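PDB 6QVI: ComZ from Thermus thermophilus, which probably acts as a DNA receptor at the tip of the type IV pilus during natural transformation, presenting a large beta-solenoid domain on a pseudopilin-like one. Local coordinates for residues A[131-135]-A[510-514]; A[212-216]-A[268-273]; A[233-239]-A[261-267]. One frame throughout, in Å; residues are numbered along the deposited sequence.

Contact 1: residues A[131-135]-A[510-514]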
loop_
_atom_site.group_PDB
_atom_site.type_symbol
_atom_site.label_atom_id
_atom_site.label_comp_id
_atom_site.label_asym_id
_atom_site.label_seq_id
_atom_site.Cartn_x
_atom_site.Cartn_y
_atom_site.Cartn_z
ATOM N N ASN A 131 6.839 11.542 -5.773
ATOM C CA ASN A 131 7.035 10.197 -5.236
ATOM C C ASN A 131 5.891 9.238 -5.598
ATOM O O ASN A 131 4.797 9.637 -6.008
ATOM C CB ASN A 131 7.200 10.273 -3.713
ATOM C CG ASN A 131 8.590 10.773 -3.301
ATOM O OD1 ASN A 131 9.570 10.022 -3.349
ATOM N ND2 ASN A 131 8.682 12.064 -2.922
ATOM N N SER A 132 6.157 7.942 -5.449
ATOM C CA SER A 132 5.102 6.981 -5.751
ATOM C C SER A 132 3.962 7.140 -4.769
ATOM O O SER A 132 2.783 7.117 -5.159
ATOM C CB SER A 132 5.620 5.538 -5.740
ATOM O OG SER A 132 6.329 5.236 -6.932
ATOM N N ASP A 133 4.304 7.316 -3.492
ATOM C CA ASP A 133 3.355 7.352 -2.385
ATOM C C ASP A 133 2.480 6.089 -2.390
ATOM O O ASP A 133 1.286 6.100 -2.715
ATOM C CB ASP A 133 2.525 8.640 -2.413
ATOM C CG ASP A 133 1.574 8.758 -1.215
ATOM O OD1 ASP A 133 1.772 8.012 -0.222
ATOM O OD2 ASP A 133 0.644 9.605 -1.257
ATOM N N TYR A 134 3.126 4.989 -2.012
ATOM C CA TYR A 134 2.432 3.713 -1.897
ATOM C C TYR A 134 1.261 3.883 -0.944
ATOM O O TYR A 134 1.448 4.123 0.252
ATOM C CB TYR A 134 3.411 2.644 -1.396
ATOM C CG TYR A 134 4.368 2.104 -2.464
ATOM C CD1 TYR A 134 3.882 1.403 -3.573
ATOM C CD2 TYR A 134 5.745 2.367 -2.412
ATOM C CE1 TYR A 134 4.738 0.910 -4.553
ATOM C CE2 TYR A 134 6.612 1.890 -3.400
ATOM C CZ TYR A 134 6.099 1.162 -4.473
ATOM O OH TYR A 134 6.922 0.669 -5.469
ATOM N N LEU A 135 0.050 3.697 -1.466
ATOM C CA LEU A 135 -1.155 3.929 -0.679
ATOM C C LEU A 135 -1.236 2.977 0.496
ATOM O O LEU A 135 -0.900 1.784 0.391
ATOM C CB LEU A 135 -2.391 3.791 -1.560
ATOM C CG LEU A 135 -2.427 4.855 -2.654
ATOM C CD1 LEU A 135 -3.787 4.917 -3.312
ATOM C CD2 LEU A 135 -2.053 6.225 -2.043
ATOM N N SER A 510 0.260 -3.518 -5.592
ATOM C CA SER A 510 0.936 -2.475 -4.809
ATOM C C SER A 510 0.504 -1.110 -5.374
ATOM O O SER A 510 1.152 -0.548 -6.258
ATOM C CB SER A 510 2.481 -2.665 -4.795
ATOM O OG SER A 510 3.114 -1.986 -5.870
ATOM N N LEU A 511 -0.571 -0.568 -4.807
ATOM C CA LEU A 511 -1.229 0.634 -5.305
ATOM C C LEU A 511 -0.431 1.885 -4.953
ATOM O O LEU A 511 -0.127 2.128 -3.775
ATOM C CB LEU A 511 -2.621 0.728 -4.692
ATOM C CG LEU A 511 -3.504 -0.522 -4.836
ATOM C CD1 LEU A 511 -4.888 -0.407 -4.167
ATOM C CD2 LEU A 511 -3.696 -0.780 -6.344
ATOM N N ARG A 512 -0.192 2.733 -5.967
ATOM C CA ARG A 512 0.632 3.935 -5.831
ATOM C C ARG A 512 -0.229 5.181 -5.995
ATOM O O ARG A 512 -1.093 5.242 -6.886
ATOM C CB ARG A 512 1.747 3.982 -6.890
ATOM C CG ARG A 512 2.887 2.985 -6.712
ATOM C CD ARG A 512 3.886 3.015 -7.899
ATOM N NE ARG A 512 4.418 1.676 -8.183
ATOM C CZ ARG A 512 5.596 1.413 -8.755
ATOM N NH1 ARG A 512 6.403 2.404 -9.134
ATOM N NH2 ARG A 512 5.967 0.144 -8.953
ATOM N N GLY A 513 0.058 6.193 -5.164
ATOM C CA GLY A 513 -0.643 7.471 -5.270
ATOM C C GLY A 513 -0.319 8.235 -6.545
ATOM O O GLY A 513 -1.214 8.795 -7.189
ATOM N N GLY A 514 0.951 8.235 -6.956
ATOM C CA GLY A 514 1.328 8.905 -8.182
ATOM C C GLY A 514 2.535 8.218 -8.775
ATOM O O GLY A 514 3.092 7.291 -8.184
#
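Tyr134 and Arg512 form a single backbone bridge, CA to CA 4.3 Å, between two irregular segments whose end-to-end directions differ by 132°. They are the two chain crossings between the pseudopilin-like domain, whose strands 120-130 and 517-529 pair antiparallel, and the beta-solenoid, so this is the interdomain linker. Three backbone hydrogen bonds join them. Gly514 N gives a nearly straight one to Ser132 O (2.8 Å, 169° at the hydrogen), and Leu135 N reaches Leu511 O at 2.8 Å. Gly513 N, by contrast, sits above the carbonyl plane of Asp133 O, at 2.7 Å.

Among the side chains, Tyr134 and Arg512 run alongside each other in the same direction. With chi1 -78°, CG of Tyr134 is opposite the carbonyl carbon, and although its CB starts away from the other segment the ring returns to it, CE1 lying 3.5 Å from Arg512 CG. Leu135 packs CD2 on Gly513 CA. Ser132 OG touches Arg512 CD but is hydrogen-bonded to Glu40 of helix 12-40. The phenol oxygen Tyr134 OH stands over the centre of the Arg512 guanidinium, 3.6 Å from CZ.

Contact 2: residues A[212-216]-A[268-273]; sequences LRVQY and FDLSDP
Over the side chains of a parallel beta-solenoid strand, 212-214, the loop that leaves strand 265-266 folds back so that Phe268, Asp269, Leu270 and Pro273 meet Arg213 and Gln215. The polar part is a salt bridge made through one nitrogen: Arg213 NH1 lies 2.6 Å from Asp269 OD2 and donates a hydrogen bond to Asp269 OD1 at 2.9 Å, with 160° at the hydrogen. Guanidinium and carboxylate are nearly coplanar; OD1 is met on its syn side, and the carboxylate lies at the guanidinium edge, near its plane. The bend of the arginine chain at chi3 brings this edge round, while Leu270 CD2 packs 3.7 Å from NH1. The other terminal nitrogen, NH2, has a long, weak ion pair with Asp133.

Strand 212-214 is flanked in the beta-solenoid by strands 160-162 and 237-239, both parallel to it, and the loop lies across the side chains of these adjacent strands, Leu270 and Pro273 touching Tyr161 of strand 160-162 and Asp269 touching Phe238 of strand 237-239.

The apolar part is centred on Phe268. Gln215 lays its CB over one ring face in a CH-pi contact, 3.6 Å from the centroid of the Phe268 ring and 15° off the normal. Its amide continues almost parallel to the ring, the planes 6° apart, and ends with NE2 3.7 Å from Pro273 CG.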
loop_
_atom_site.group_PDB
_atom_site.type_symbol
_atom_site.label_atom_id
_atom_site.label_comp_id
_atom_site.label_asym_id
_atom_site.label_seq_id
_atom_site.Cartn_x
_atom_site.Cartn_y
_atom_site.Cartn_z
ATOM N N LEU A 212 -8.936 9.709 4.447
ATOM C CA LEU A 212 -10.130 9.378 3.684
ATOM C C LEU A 212 -10.027 10.011 2.310
ATOM O O LEU A 212 -10.111 11.229 2.185
ATOM C CB LEU A 212 -11.382 9.868 4.412
ATOM C CG LEU A 212 -12.768 9.607 3.827
ATOM C CD1 LEU A 212 -12.797 8.287 3.192
ATOM C CD2 LEU A 212 -13.862 9.726 4.884
ATOM N N ARG A 213 -9.900 9.193 1.277
ATOM C CA ARG A 213 -9.820 9.694 -0.081
ATOM C C ARG A 213 -10.955 9.096 -0.898
ATOM O O ARG A 213 -11.171 7.876 -0.885
ATOM C CB ARG A 213 -8.473 9.369 -0.739
ATOM C CG ARG A 213 -7.259 10.037 -0.089
ATOM C CD ARG A 213 -6.001 9.965 -0.968
ATOM N NE ARG A 213 -4.853 9.492 -0.200
ATOM C CZ ARG A 213 -3.729 10.175 -0.023
ATOM N NH1 ARG A 213 -3.597 11.379 -0.557
ATOM N NH2 ARG A 213 -2.735 9.653 0.689
ATOM N N VAL A 214 -11.603 9.933 -1.663
ATOM C CA VAL A 214 -12.642 9.493 -2.516
ATOM C C VAL A 214 -12.416 10.184 -3.808
ATOM O O VAL A 214 -12.640 11.342 -3.912
ATOM C CB VAL A 214 -13.985 9.915 -2.000
ATOM C CG1 VAL A 214 -15.007 9.759 -3.081
ATOM C CG2 VAL A 214 -14.353 9.097 -0.805
ATOM N N GLN A 215 -11.972 9.462 -4.805
ATOM C CA GLN A 215 -11.706 10.066 -6.070
ATOM C C GLN A 215 -12.895 10.571 -6.824
ATOM O O GLN A 215 -12.814 11.604 -7.423
ATOM C CB GLN A 215 -10.929 9.135 -6.951
ATOM C CG GLN A 215 -10.981 9.570 -8.384
ATOM C CD GLN A 215 -10.134 8.726 -9.277
ATOM O OE1 GLN A 215 -9.767 7.628 -8.931
ATOM N NE2 GLN A 215 -9.820 9.238 -10.439
ATOM N N TYR A 216 -13.993 9.847 -6.848
ATOM C CA TYR A 216 -15.152 10.339 -7.562
ATOM C C TYR A 216 -16.365 10.297 -6.689
ATOM O O TYR A 216 -16.776 9.253 -6.294
ATOM C CB TYR A 216 -15.453 9.494 -8.784
ATOM C CG TYR A 216 -14.462 9.594 -9.901
ATOM C CD1 TYR A 216 -14.241 10.770 -10.553
ATOM C CD2 TYR A 216 -13.772 8.500 -10.315
ATOM C CE1 TYR A 216 -13.337 10.850 -11.573
ATOM C CE2 TYR A 216 -12.870 8.575 -11.328
ATOM C CZ TYR A 216 -12.654 9.752 -11.946
ATOM O OH TYR A 216 -11.749 9.813 -12.956
ATOM N N PHE A 268 -10.082 15.547 -3.940
ATOM C CA PHE A 268 -9.198 14.408 -4.143
ATOM C C PHE A 268 -7.815 14.940 -4.490
ATOM O O PHE A 268 -7.668 15.776 -5.397
ATOM C CB PHE A 268 -9.746 13.528 -5.260
ATOM C CG PHE A 268 -8.930 12.294 -5.545
ATOM C CD1 PHE A 268 -8.932 11.185 -4.689
ATOM C CD2 PHE A 268 -8.182 12.230 -6.701
ATOM C CE1 PHE A 268 -8.202 10.037 -5.020
ATOM C CE2 PHE A 268 -7.434 11.105 -7.016
ATOM C CZ PHE A 268 -7.434 10.017 -6.185
ATOM N N ASP A 269 -6.825 14.526 -3.706
ATOM C CA ASP A 269 -5.479 15.102 -3.715
ATOM C C ASP A 269 -4.453 14.247 -4.450
ATOM O O ASP A 269 -3.319 14.116 -3.991
ATOM C CB ASP A 269 -5.027 15.323 -2.288
ATOM C CG ASP A 269 -4.787 14.030 -1.578
ATOM O OD1 ASP A 269 -5.558 13.060 -1.801
ATOM O OD2 ASP A 269 -3.835 13.985 -0.785
ATOM N N LEU A 270 -4.792 13.637 -5.582
ATOM C CA LEU A 270 -3.813 12.791 -6.247
ATOM C C LEU A 270 -3.876 12.974 -7.752
ATOM O O LEU A 270 -4.954 12.996 -8.351
ATOM C CB LEU A 270 -4.032 11.313 -5.935
ATOM C CG LEU A 270 -3.802 10.716 -4.548
ATOM C CD1 LEU A 270 -4.178 9.180 -4.514
ATOM C CD2 LEU A 270 -2.400 10.956 -4.068
ATOM N N SER A 271 -2.707 13.107 -8.346
ATOM C CA SER A 271 -2.518 12.991 -9.776
ATOM C C SER A 271 -2.060 11.565 -10.042
ATOM O O SER A 271 -1.452 10.924 -9.178
ATOM C CB SER A 271 -1.498 14.005 -10.285
ATOM O OG SER A 271 -0.484 14.241 -9.315
ATOM N N ASP A 272 -2.424 11.045 -11.209
ATOM C CA ASP A 272 -2.157 9.664 -11.574
ATOM C C ASP A 272 -2.632 8.712 -10.470
ATOM O O ASP A 272 -1.831 7.947 -9.913
ATOM C CB ASP A 272 -0.672 9.461 -11.858
ATOM C CG ASP A 272 -0.113 10.505 -12.815
ATOM O OD1 ASP A 272 1.109 10.482 -13.088
ATOM O OD2 ASP A 272 -0.895 11.370 -13.275
ATOM N N PRO A 273 -3.896 8.783 -10.114
ATOM C CA PRO A 273 -4.335 7.883 -9.079
ATOM C C PRO A 273 -4.653 6.585 -9.735
ATOM O O PRO A 273 -5.080 6.554 -10.865
ATOM C CB PRO A 273 -5.596 8.539 -8.614
ATOM C CG PRO A 273 -6.161 9.103 -9.847
ATOM C CD PRO A 273 -5.014 9.533 -10.684
#

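Contact 3: residues A[233-239]-A[261-267]; sequences KVKGVFV and CTEAMGG
Successive coils of the beta-solenoid meet here in parallel, with end-to-end directions only 23° apart and Val237 paired with Met265 and Phe238 with Gly266. The backbone bonds fall into two classes. Two are firm: Val237 N to Ala264 O at 2.8 Å, and Val239 N to Gly266 O at 2.9 Å with 165° at the hydrogen. Three are weak, Gly266 N to Val237 O and, before the regular strands, Val234 N to Cys261 O and Glu263 N to Val234 O. CA-H...O contacts fill in between them, among them Gly236 CA to Ala264 O at 3.1 Å. Lys235 centres an inverse gamma turn.

A side-chain hydrogen bond adds to this ladder: Thr262 OG1 donates to Ala264 O at 2.6 Å, from the opposite face of the carbonyl plane to Val237 N, so two donors grip one oxygen. With chi1 -175° placing OG1 opposite its own backbone N, the hydroxyl also lies 3.4 Å from Val237 CG2.

Apolar contact is made by Phe238, whose CE2 is 3.8 Å from Ala264 CB, while Val237, Val239 and Met265 all touch Ile246. The aliphatic chain of Lys233 runs over Cys261, which is disulfide-bonded to Cys254. Gly267 O approaches the edge of the Phe238 ring, near its plane, and comes within 3.0 Å of Phe238 CB.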
loop_
_atom_site.group_PDB
_atom_site.type_symbol
_atom_site.label_atom_id
_atom_site.label_comp_id
_atom_site.label_asym_id
_atom_site.label_seq_id
_atom_site.Cartn_x
_atom_site.Cartn_y
_atom_site.Cartn_z
ATOM N N LYS A 233 -5.904 12.108 15.156
ATOM C CA LYS A 233 -6.893 12.197 14.096
ATOM C C LYS A 233 -6.268 12.110 12.709
ATOM O O LYS A 233 -5.062 12.276 12.502
ATOM C CB LYS A 233 -7.714 13.474 14.180
ATOM C CG LYS A 233 -7.044 14.716 13.633
ATOM C CD LYS A 233 -7.820 15.933 14.147
ATOM C CE LYS A 233 -7.313 17.274 13.663
ATOM N NZ LYS A 233 -5.875 17.550 13.933
ATOM N N VAL A 234 -7.161 11.934 11.742
ATOM C CA VAL A 234 -6.778 11.486 10.431
ATOM C C VAL A 234 -6.009 12.572 9.709
ATOM O O VAL A 234 -6.224 13.780 9.912
ATOM C CB VAL A 234 -8.035 11.025 9.678
ATOM C CG1 VAL A 234 -8.869 12.218 9.168
ATOM C CG2 VAL A 234 -7.681 10.099 8.596
ATOM N N LYS A 235 -5.085 12.128 8.880
ATOM C CA LYS A 235 -4.167 13.034 8.182
ATOM C C LYS A 235 -4.749 13.471 6.843
ATOM O O LYS A 235 -4.121 13.353 5.802
ATOM C CB LYS A 235 -2.816 12.337 7.973
ATOM C CG LYS A 235 -1.930 12.245 9.190
ATOM C CD LYS A 235 -0.477 11.970 8.809
ATOM C CE LYS A 235 -0.322 12.163 7.331
ATOM N NZ LYS A 235 1.153 12.245 7.085
ATOM N N GLY A 236 -5.947 14.048 6.874
ATOM C CA GLY A 236 -6.533 14.531 5.637
ATOM C C GLY A 236 -7.805 13.822 5.187
ATOM O O GLY A 236 -7.992 12.622 5.386
ATOM N N VAL A 237 -8.690 14.597 4.573
ATOM C CA VAL A 237 -9.953 14.113 4.030
ATOM C C VAL A 237 -10.061 14.748 2.646
ATOM O O VAL A 237 -10.413 15.922 2.512
ATOM C CB VAL A 237 -11.154 14.469 4.910
ATOM C CG1 VAL A 237 -12.447 14.026 4.241
ATOM C CG2 VAL A 237 -10.995 13.887 6.309
ATOM N N PHE A 238 -9.641 14.015 1.630
ATOM C CA PHE A 238 -9.602 14.482 0.246
ATOM C C PHE A 238 -10.698 13.829 -0.597
ATOM O O PHE A 238 -10.533 12.704 -1.087
ATOM C CB PHE A 238 -8.209 14.204 -0.298
ATOM C CG PHE A 238 -7.135 14.635 0.638
ATOM C CD1 PHE A 238 -6.332 13.708 1.276
ATOM C CD2 PHE A 238 -6.971 15.999 0.923
ATOM C CE1 PHE A 238 -5.340 14.130 2.151
ATOM C CE2 PHE A 238 -5.982 16.440 1.796
ATOM C CZ PHE A 238 -5.163 15.508 2.414
ATOM N N VAL A 239 -11.782 14.569 -0.854
ATOM C CA VAL A 239 -12.965 13.979 -1.478
ATOM C C VAL A 239 -13.383 14.771 -2.703
ATOM O O VAL A 239 -13.679 15.967 -2.595
ATOM C CB VAL A 239 -14.143 13.897 -0.484
ATOM C CG1 VAL A 239 -15.451 13.534 -1.205
ATOM C CG2 VAL A 239 -13.839 12.906 0.613
ATOM N N CYS A 261 -12.438 14.848 12.541
ATOM C CA CYS A 261 -11.194 15.362 13.096
ATOM C C CYS A 261 -10.122 15.221 12.021
ATOM O O CYS A 261 -9.586 14.133 11.791
ATOM C CB CYS A 261 -10.843 14.598 14.361
ATOM S SG CYS A 261 -11.952 14.961 15.685
ATOM N N THR A 262 -9.812 16.325 11.354
ATOM C CA THR A 262 -8.899 16.218 10.239
ATOM C C THR A 262 -7.929 17.379 10.288
ATOM O O THR A 262 -8.245 18.469 10.764
ATOM C CB THR A 262 -9.628 16.149 8.872
ATOM O OG1 THR A 262 -8.670 15.916 7.822
ATOM C CG2 THR A 262 -10.431 17.432 8.567
ATOM N N GLU A 263 -6.734 17.106 9.786
ATOM C CA GLU A 263 -5.723 18.120 9.569
ATOM C C GLU A 263 -6.013 18.894 8.297
ATOM O O GLU A 263 -6.038 20.128 8.298
ATOM C CB GLU A 263 -4.365 17.441 9.458
ATOM C CG GLU A 263 -3.911 16.736 10.721
ATOM C CD GLU A 263 -2.518 16.137 10.574
ATOM O OE1 GLU A 263 -1.926 15.743 11.604
ATOM O OE2 GLU A 263 -2.016 16.067 9.427
ATOM N N ALA A 264 -6.229 18.186 7.199
ATOM C CA ALA A 264 -6.510 18.805 5.921
ATOM C C ALA A 264 -7.847 18.309 5.392
ATOM O O ALA A 264 -8.250 17.169 5.641
ATOM C CB ALA A 264 -5.398 18.496 4.912
ATOM N N MET A 265 -8.504 19.157 4.609
ATOM C CA MET A 265 -9.822 18.823 4.086
ATOM C C MET A 265 -10.031 19.565 2.770
ATOM O O MET A 265 -10.302 20.767 2.778
ATOM C CB MET A 265 -10.898 19.188 5.089
ATOM C CG MET A 265 -12.260 19.073 4.493
ATOM S SD MET A 265 -13.616 18.838 5.643
ATOM C CE MET A 265 -14.663 20.197 5.061
ATOM N N GLY A 266 -9.838 18.866 1.650
ATOM C CA GLY A 266 -10.217 19.401 0.354
ATOM C C GLY A 266 -10.729 18.370 -0.638
ATOM O O GLY A 266 -11.285 17.340 -0.243
ATOM N N GLY A 267 -10.393 18.535 -1.914
ATOM C CA GLY A 267 -10.813 17.586 -2.916
ATOM C C GLY A 267 -9.828 16.450 -3.000
ATOM O O GLY A 267 -8.894 16.347 -2.211
#

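From the N terminus, the chain passes through helix 12-40 and the antiparallel pseudopilin-like sheet before reaching 131-135, where contact 1 opens the longest loop; it closes only at 510-514, after the chain has run through the solenoid and back. Within that loop, contact 2 begins at 212-216 and closes at 268-273, and contact 3, between 233-239 and 261-267, lies wholly inside contact 2. All three are therefore concentric and none cross. Contacts 2 and 3 share neighbouring strands 212-214 and 237-239, with Val214 N 3.0 Å from Phe238 O. Contact 2 reaches contact 1 where Leu270 CD2 meets Gly513 O, joining the solenoid coils to the interdomain linker.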